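Local coordinates for protein imidazolonepropionase (Unidentified, PDB 2Q09) that catalyses the hydrolytic opening of imidazolone-5-propanoate to N-formimidoyl-L-glutamate, the third step of histidine degradation, at residues A[190-193]-A[194-198]; A[223-226]-A[227-231]; A[289-293]-A[294-298]; A[328-331]-A[332-336]. All coordinates share one frame; numbering follows the deposited sequence.

Interaction 1 (A[190-193]-A[194-198]); sequences WVET and ICQEI
I194 and W190 meet one turn apart on helix 187-204, which links strands 168-176 and 210-213 as the helix of a beta-alpha-beta crossover in the TIM barrel of the amidohydrolases. They illustrate how an i, i+4 pair can pack against a barrel wall. Followed outward, the isoleucine runs back along the preceding turn. Its CB lies 3.6 Å from V191 O. With chi1 at -62°, CG1 sits on the side of the backbone N and comes to 3.3 Å from W190 O. Beyond it, CD1 ends over the indole, 3.9 Å from the centroid of the five-membered ring of W190 and 26° off its normal, a CH-pi contact. I198 reaches the benzo half of the same indole: its CD1 is 3.6 Å from W190 CH2, and the two side chains cross at about a right angle. The indole has support on the barrel side as well, where NE1 makes a weak hydrogen bond to A175 O of strand 168-176, the strand on which I194 and I198 also pack.

The helix is regular through the i, i+4 bond of Q196 N to E192 O and then widens at T193 O, which accepts two hydrogen bonds, from E197 N at 2.8 Å and from I198 N at 3.0 Å. The second spans five residues and is the straighter (162° at the hydrogen), giving a pi-type turn at 194-198. On the solvent side E192 and Q196 lie alongside each other and point the same way, with Q196 NE2 nearest to a methylene, 3.6 Å from E192 CG.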
# COMPACT_ATOMS: atom_id res chain seq x y z
N TRP A 190 18.33 -19.90 -3.91
CA TRP A 190 17.35 -18.94 -4.41
C TRP A 190 17.68 -17.57 -3.83
O TRP A 190 17.60 -16.56 -4.52
CB TRP A 190 15.93 -19.37 -4.00
CG TRP A 190 14.86 -18.36 -4.31
CD1 TRP A 190 13.95 -17.84 -3.43
CD2 TRP A 190 14.61 -17.74 -5.58
NE1 TRP A 190 13.14 -16.93 -4.07
CE2 TRP A 190 13.52 -16.85 -5.39
CE3 TRP A 190 15.19 -17.85 -6.85
CZ2 TRP A 190 13.00 -16.07 -6.43
CZ3 TRP A 190 14.67 -17.07 -7.89
CH2 TRP A 190 13.59 -16.19 -7.67
N VAL A 191 18.07 -17.54 -2.56
CA VAL A 191 18.44 -16.28 -1.93
C VAL A 191 19.64 -15.67 -2.65
O VAL A 191 19.68 -14.46 -2.88
CB VAL A 191 18.77 -16.48 -0.43
CG1 VAL A 191 19.27 -15.18 0.18
CG2 VAL A 191 17.53 -16.96 0.31
N GLU A 192 20.61 -16.50 -3.03
CA GLU A 192 21.78 -15.98 -3.74
C GLU A 192 21.37 -15.35 -5.07
O GLU A 192 21.90 -14.32 -5.47
CB GLU A 192 22.79 -17.10 -4.01
CG GLU A 192 23.87 -17.24 -2.94
CD GLU A 192 24.97 -18.19 -3.34
OE1 GLU A 192 25.96 -18.31 -2.59
OE2 GLU A 192 24.85 -18.84 -4.41
N THR A 193 20.43 -16.00 -5.76
CA THR A 193 19.95 -15.51 -7.04
C THR A 193 19.33 -14.12 -6.91
O THR A 193 19.59 -13.23 -7.73
CB THR A 193 18.89 -16.46 -7.62
OG1 THR A 193 19.49 -17.72 -7.92
CG2 THR A 193 18.28 -15.86 -8.90
N ILE A 194 18.51 -13.94 -5.88
CA ILE A 194 17.85 -12.66 -5.63
C ILE A 194 18.89 -11.58 -5.37
O ILE A 194 18.83 -10.49 -5.94
CB ILE A 194 16.93 -12.75 -4.37
CG1 ILE A 194 15.81 -13.77 -4.60
CG2 ILE A 194 16.33 -11.39 -4.06
CD1 ILE A 194 14.93 -13.99 -3.39
N CYS A 195 19.84 -11.89 -4.50
CA CYS A 195 20.89 -10.94 -4.14
C CYS A 195 21.90 -10.64 -5.24
O CYS A 195 22.29 -9.49 -5.43
CB CYS A 195 21.63 -11.45 -2.90
SG CYS A 195 20.60 -11.64 -1.42
N GLN A 196 22.33 -11.66 -5.97
CA GLN A 196 23.34 -11.46 -7.00
C GLN A 196 22.85 -11.22 -8.41
O GLN A 196 23.61 -10.77 -9.27
CB GLN A 196 24.30 -12.65 -7.01
CG GLN A 196 25.15 -12.78 -5.76
CD GLN A 196 25.83 -14.12 -5.67
OE1 GLN A 196 26.32 -14.65 -6.67
NE2 GLN A 196 25.88 -14.68 -4.47
N GLU A 197 21.58 -11.49 -8.67
CA GLU A 197 21.06 -11.33 -10.02
C GLU A 197 19.80 -10.49 -10.14
O GLU A 197 19.77 -9.50 -10.86
CB GLU A 197 20.84 -12.71 -10.63
CG GLU A 197 22.13 -13.51 -10.76
CD GLU A 197 21.90 -14.98 -11.06
OE1 GLU A 197 20.87 -15.33 -11.67
OE2 GLU A 197 22.77 -15.80 -10.68
N ILE A 198 18.74 -10.89 -9.43
CA ILE A 198 17.48 -10.17 -9.53
C ILE A 198 17.52 -8.73 -9.04
O ILE A 198 17.12 -7.81 -9.77
CB ILE A 198 16.36 -10.96 -8.83
CG1 ILE A 198 16.37 -12.41 -9.35
CG2 ILE A 198 15.01 -10.31 -9.12
CD1 ILE A 198 15.16 -13.25 -8.96

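Interaction 2 (A[223-226]-A[227-231])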
# COMPACT_ATOMS: atom_id res chain seq x y z
N ALA A 223 17.90 -15.05 8.90
CA ALA A 223 19.22 -15.01 8.27
C ALA A 223 19.10 -14.76 6.76
O ALA A 223 19.81 -13.94 6.21
CB ALA A 223 19.96 -16.32 8.53
N GLN A 224 18.19 -15.48 6.11
CA GLN A 224 17.99 -15.31 4.68
C GLN A 224 17.42 -13.93 4.38
O GLN A 224 17.69 -13.35 3.34
CB GLN A 224 17.06 -16.40 4.16
CG GLN A 224 17.59 -17.80 4.41
CD GLN A 224 16.61 -18.87 4.00
OE1 GLN A 224 15.44 -18.82 4.37
NE2 GLN A 224 17.09 -19.86 3.26
N THR A 225 16.62 -13.42 5.31
CA THR A 225 16.02 -12.10 5.15
C THR A 225 17.12 -11.05 5.22
O THR A 225 17.12 -10.08 4.47
CB THR A 225 14.98 -11.81 6.27
OG1 THR A 225 13.90 -12.75 6.17
CG2 THR A 225 14.43 -10.40 6.13
N GLU A 226 18.08 -11.26 6.11
CA GLU A 226 19.18 -10.32 6.26
C GLU A 226 20.03 -10.24 5.00
O GLU A 226 20.50 -9.17 4.63
CB GLU A 226 20.06 -10.73 7.44
CG GLU A 226 21.35 -9.95 7.53
CD GLU A 226 22.14 -10.32 8.76
OE1 GLU A 226 22.35 -11.52 8.99
OE2 GLU A 226 22.57 -9.40 9.48
N GLN A 227 20.22 -11.38 4.34
CA GLN A 227 21.01 -11.42 3.11
C GLN A 227 20.37 -10.53 2.06
O GLN A 227 21.07 -9.80 1.34
CB GLN A 227 21.09 -12.86 2.60
CG GLN A 227 22.02 -13.76 3.40
CD GLN A 227 23.43 -13.20 3.48
OE1 GLN A 227 23.82 -12.63 4.50
NE2 GLN A 227 24.18 -13.33 2.40
N VAL A 228 19.05 -10.57 1.96
CA VAL A 228 18.34 -9.75 1.00
C VAL A 228 18.50 -8.26 1.28
O VAL A 228 18.89 -7.50 0.39
CB VAL A 228 16.84 -10.10 0.97
CG1 VAL A 228 16.07 -9.03 0.19
CG2 VAL A 228 16.64 -11.46 0.32
N TYR A 229 18.20 -7.83 2.51
CA TYR A 229 18.33 -6.42 2.87
C TYR A 229 19.73 -5.89 2.59
O TYR A 229 19.91 -4.72 2.24
CB TYR A 229 17.98 -6.20 4.34
CG TYR A 229 16.52 -6.42 4.67
CD1 TYR A 229 15.56 -6.52 3.67
CD2 TYR A 229 16.09 -6.51 6.00
CE1 TYR A 229 14.22 -6.70 3.97
CE2 TYR A 229 14.75 -6.70 6.31
CZ TYR A 229 13.82 -6.79 5.29
OH TYR A 229 12.48 -6.98 5.59
N LEU A 230 20.73 -6.75 2.75
CA LEU A 230 22.11 -6.36 2.50
C LEU A 230 22.31 -6.00 1.03
O LEU A 230 22.94 -5.00 0.70
CB LEU A 230 23.07 -7.49 2.88
CG LEU A 230 23.32 -7.64 4.37
CD1 LEU A 230 24.15 -8.88 4.63
CD2 LEU A 230 24.04 -6.40 4.89
N ALA A 231 21.75 -6.82 0.15
CA ALA A 231 21.84 -6.59 -1.28
C ALA A 231 21.09 -5.32 -1.65
O ALA A 231 21.60 -4.48 -2.39
CB ALA A 231 21.27 -7.79 -2.03
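Helix 222-234 is the crossover helix between strands 210-213 and 238-243 of the TIM barrel, and its inward face carries the contact of T225 with Y229 one turn later. The two side chains lie side by side and point the same way, toward the barrel wall. T225 CG2 stands over the phenol face, 4.0 Å from the centroid of the Y229 ring and 26° off the normal, a CH-pi contact. The methyl is there because it takes the position anti to the T225 backbone N. This leaves OG1 on the other branch, where it bonds back to S221 O.

The same ring face is also met by a carbonyl: T225 O lies 3.7 Å above the plane, offset toward the CG end, while the methyl covers the end near CE2 and CZ. That oxygen accepts the amide of Y229, with T225 O and Y229 N 3.2 Å apart and the bond almost straight at 173°. At the tip, Y229 OH bonds to K240 O of strand 238-243, so the phenol is held both over its face and at its hydroxyl. Rings of Y229 and F258 meet edge-to-face as well.

One backbone bond of the turn is weak, V228 N to Q224 O at 3.4 Å; L230 N to E226 O is 3.1 Å. On the outer side the side chains of E226 and L230 run alongside each other, L230 CD1 being 4.2 Å from E226 CG. Closer still, L230 CG rests 3.2 Å from E226 O.

Interaction 3 (A[289-293]-A[294-298]); sequences TAFYF and LKETK
F291 O is gripped by two donors at the end of helix 288-293: E296 N at 3.1 Å and a water at 2.8 Å. The same water donates to E296 O, 2.7 Å away, and so ties the departing chain to the last turn a second time. Next to this, K295 N bonds to Y292 O from well above the carbonyl plane, as the backbone turns through a positive phi of 58° at K295.

Beside this turn lies the F291 ring, brought toward the departing chain by a chi1 of 176°. Its CE1 is 3.5 Å from E296 CG, and the two side chains cross at about a right angle. K298 O approaches the ring at its edge, near the plane, 3.2 Å from F291 CE1; this carbonyl is buried with no polar partner in the model. E296, bent at chi2 (62°), turns forward along its own chain, and OE2 accepts both T297 N and K298 N. The first comes from above the carboxylate plane, the second on the anti lone pair. Two bonds to one carboxylate oxygen tie T297 and K298 to E296.

The site lies close by. A290 packs on D317, an iron ligand, and the L294 side chain comes within about 4 Å of the bound inhibitor. Positive phi at K295 with paired bonds back into the last turn is the Schellman motif, here ending a short helix beside the active site.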
# COMPACT_ATOMS: atom_id res chain seq x y z
N THR A 289 -7.83 -6.96 6.12
CA THR A 289 -8.53 -7.82 5.17
C THR A 289 -7.98 -9.25 5.15
O THR A 289 -8.74 -10.21 5.06
CB THR A 289 -8.50 -7.23 3.75
OG1 THR A 289 -9.10 -5.92 3.79
CG2 THR A 289 -9.29 -8.10 2.79
N ALA A 290 -6.66 -9.38 5.23
CA ALA A 290 -6.03 -10.70 5.24
C ALA A 290 -6.39 -11.39 6.56
O ALA A 290 -6.56 -12.61 6.62
CB ALA A 290 -4.50 -10.56 5.11
N PHE A 291 -6.47 -10.60 7.62
CA PHE A 291 -6.81 -11.11 8.95
C PHE A 291 -8.23 -11.69 8.89
O PHE A 291 -8.51 -12.77 9.42
CB PHE A 291 -6.76 -9.95 9.95
CG PHE A 291 -7.18 -10.33 11.34
CD1 PHE A 291 -6.28 -10.91 12.22
CD2 PHE A 291 -8.49 -10.11 11.76
CE1 PHE A 291 -6.67 -11.28 13.50
CE2 PHE A 291 -8.89 -10.48 13.05
CZ PHE A 291 -7.98 -11.07 13.92
N TYR A 292 -9.13 -10.94 8.25
CA TYR A 292 -10.52 -11.35 8.07
C TYR A 292 -10.65 -12.65 7.26
O TYR A 292 -11.22 -13.65 7.72
CB TYR A 292 -11.29 -10.23 7.35
CG TYR A 292 -12.46 -10.72 6.50
CD1 TYR A 292 -13.69 -11.04 7.08
CD2 TYR A 292 -12.31 -10.88 5.12
CE1 TYR A 292 -14.75 -11.52 6.31
CE2 TYR A 292 -13.36 -11.36 4.33
CZ TYR A 292 -14.57 -11.68 4.93
OH TYR A 292 -15.60 -12.17 4.15
N PHE A 293 -10.12 -12.61 6.04
CA PHE A 293 -10.22 -13.74 5.12
C PHE A 293 -9.56 -15.02 5.61
O PHE A 293 -10.08 -16.12 5.38
CB PHE A 293 -9.64 -13.35 3.76
CG PHE A 293 -10.15 -14.19 2.63
CD1 PHE A 293 -11.52 -14.23 2.34
CD2 PHE A 293 -9.28 -14.95 1.86
CE1 PHE A 293 -12.00 -15.03 1.30
CE2 PHE A 293 -9.75 -15.74 0.82
CZ PHE A 293 -11.12 -15.78 0.54
N LEU A 294 -8.43 -14.89 6.30
CA LEU A 294 -7.73 -16.06 6.83
C LEU A 294 -8.40 -16.56 8.12
O LEU A 294 -8.01 -17.59 8.66
CB LEU A 294 -6.26 -15.72 7.10
CG LEU A 294 -5.35 -15.66 5.87
CD1 LEU A 294 -3.99 -15.08 6.25
CD2 LEU A 294 -5.19 -17.06 5.29
N LYS A 295 -9.40 -15.82 8.59
CA LYS A 295 -10.12 -16.18 9.81
C LYS A 295 -9.18 -16.29 11.01
O LYS A 295 -9.35 -17.14 11.89
CB LYS A 295 -10.86 -17.50 9.59
CG LYS A 295 -11.86 -17.44 8.42
CD LYS A 295 -12.50 -18.79 8.13
CE LYS A 295 -11.48 -19.79 7.58
NZ LYS A 295 -12.12 -21.09 7.24
N GLU A 296 -8.21 -15.39 11.05
CA GLU A 296 -7.22 -15.36 12.12
C GLU A 296 -7.88 -14.91 13.43
O GLU A 296 -8.92 -14.26 13.41
CB GLU A 296 -6.09 -14.39 11.73
CG GLU A 296 -5.01 -14.22 12.78
CD GLU A 296 -4.27 -15.51 13.08
OE1 GLU A 296 -3.62 -16.05 12.17
OE2 GLU A 296 -4.34 -15.98 14.24
N THR A 297 -7.27 -15.26 14.55
CA THR A 297 -7.81 -14.86 15.84
C THR A 297 -6.80 -14.06 16.66
O THR A 297 -7.16 -13.44 17.65
CB THR A 297 -8.28 -16.09 16.66
OG1 THR A 297 -7.23 -17.06 16.72
CG2 THR A 297 -9.51 -16.72 16.00
N LYS A 298 -5.54 -14.07 16.22
CA LYS A 298 -4.49 -13.32 16.91
C LYS A 298 -4.43 -11.91 16.33
O LYS A 298 -4.04 -11.72 15.18
CB LYS A 298 -3.14 -14.02 16.73
CG LYS A 298 -2.01 -13.42 17.55
CD LYS A 298 -2.33 -13.42 19.04
CE LYS A 298 -1.08 -13.29 19.87
NZ LYS A 298 -0.13 -12.32 19.26
O HOH W 1 -10.40 -13.12 11.42

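Interaction 4 (A[328-331]-A[332-336]); sequences LRMA and MNMAC
M332, modelled as selenomethionine, reaches back over the preceding turn to L328 and R329. Its CG lies 3.4 Å from L328 O, and SE then passes 3.9 Å from R329 CA and 4.1 Å from R329 CG. The selenium thus rests on the aliphatic root of the arginine. The guanidinium is engaged farther off, where NH2 bonds to Q394 OE1 and NE to L386 O.

N333 comes next and meets M330, another selenomethionine. N333 OD1 is 3.6 Å from M330 CE, a contact of the amide oxygen with a methyl, while ND2 makes weak hydrogen bonds to S387 O and Y388 O. The M330 chain bends at chi2 (68°) and again at chi3 (-112°), which brings its methyl forward along the helix, against N333 OD1 and M334 CG.

All this lies on helix 328-339, which follows the last strand of the TIM barrel, 312-314. L328 packs on L68 and D70 of the first barrel strand, 63-73, so the start of the helix packs on that strand.

M334, also selenomethionine, runs out in an extended chain obliquely past M330. M334 CG approaches M330 CE at 3.7 Å, and the two terminal CE methyls are 3.9 Å apart. The M334 side chain also packs on P288, T289 and Y292 of helix 288-293.

A335 is small and keeps to the backbone. Its N bonds to A331 O at 2.8 Å, and A335 CB lies 3.5 Å from that same A331 O.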
# COMPACT_ATOMS: atom_id res chain seq x y z
N LEU A 328 -9.81 -0.19 -0.73
CA LEU A 328 -9.00 0.35 0.35
C LEU A 328 -9.95 0.76 1.47
O LEU A 328 -9.66 0.56 2.65
CB LEU A 328 -8.20 1.58 -0.10
CG LEU A 328 -7.46 2.30 1.03
CD1 LEU A 328 -6.46 1.34 1.68
CD2 LEU A 328 -6.74 3.53 0.49
N ARG A 329 -11.08 1.35 1.10
CA ARG A 329 -12.04 1.79 2.10
C ARG A 329 -12.62 0.65 2.92
O ARG A 329 -12.91 0.83 4.10
CB ARG A 329 -13.14 2.63 1.44
CG ARG A 329 -12.58 3.97 0.94
CD ARG A 329 -13.62 4.85 0.28
NE ARG A 329 -14.65 5.28 1.21
CZ ARG A 329 -15.66 6.09 0.88
NH1 ARG A 329 -15.74 6.55 -0.37
NH2 ARG A 329 -16.58 6.43 1.76
N MSE A 330 -12.78 -0.52 2.32
CA MSE A 330 -13.30 -1.67 3.06
C MSE A 330 -12.24 -2.00 4.12
O MSE A 330 -12.56 -2.38 5.25
CB MSE A 330 -13.50 -2.87 2.13
CG MSE A 330 -14.11 -4.09 2.81
SE MSE A 330 -15.98 -3.80 3.34
CE MSE A 330 -15.76 -3.80 5.25
N ALA A 331 -10.98 -1.85 3.74
CA ALA A 331 -9.88 -2.13 4.66
C ALA A 331 -9.93 -1.16 5.84
O ALA A 331 -9.64 -1.52 6.98
CB ALA A 331 -8.54 -2.01 3.94
N MSE A 332 -10.28 0.09 5.55
CA MSE A 332 -10.37 1.11 6.60
C MSE A 332 -11.50 0.73 7.56
O MSE A 332 -11.36 0.83 8.78
CB MSE A 332 -10.66 2.47 5.97
CG MSE A 332 -9.51 2.98 5.09
SE MSE A 332 -9.99 4.51 4.02
CE MSE A 332 -9.93 5.86 5.46
N ASN A 333 -12.63 0.30 6.99
CA ASN A 333 -13.78 -0.11 7.79
C ASN A 333 -13.39 -1.30 8.67
O ASN A 333 -13.74 -1.36 9.85
CB ASN A 333 -14.94 -0.48 6.87
CG ASN A 333 -16.21 -0.82 7.61
OD1 ASN A 333 -16.32 -1.88 8.22
ND2 ASN A 333 -17.17 0.10 7.58
N MSE A 334 -12.64 -2.23 8.10
CA MSE A 334 -12.22 -3.40 8.86
C MSE A 334 -11.17 -3.07 9.92
O MSE A 334 -11.18 -3.68 10.99
CB MSE A 334 -11.70 -4.50 7.93
CG MSE A 334 -12.80 -5.14 7.12
SE MSE A 334 -12.22 -6.71 6.13
CE MSE A 334 -13.94 -7.26 5.41
N ALA A 335 -10.28 -2.12 9.64
CA ALA A 335 -9.29 -1.74 10.63
C ALA A 335 -10.03 -1.22 11.87
O ALA A 335 -9.65 -1.50 13.00
CB ALA A 335 -8.37 -0.65 10.08
N CYS A 336 -11.10 -0.47 11.64
CA CYS A 336 -11.89 0.08 12.74
C CYS A 336 -12.66 -1.02 13.46
O CYS A 336 -12.54 -1.19 14.67
CB CYS A 336 -12.88 1.13 12.24
SG CYS A 336 -12.14 2.67 11.63

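The four contacts follow one another along the chain and fall into two pairs within one TIM barrel. Interactions 1 and 2 lie on consecutive crossover helices, 187-204 and 222-234, with centres about 10 Å apart; the helices touch where C195 CB meets A231 CB at 3.8 Å. Interactions 3 and 4, centres about 13 Å apart, lie at the end of helix 288-293 and on helix 328-339, which touch where Y292 CB is 3.8 Å from M334 SE. Interactions 1 and 4 lie on opposite sides of the chain's centre, about 36 Å apart between centres. Each pair thus links neighbouring elements of the helical layer, at two places on the barrel, and interaction 3 comes nearest the iron and inhibitor.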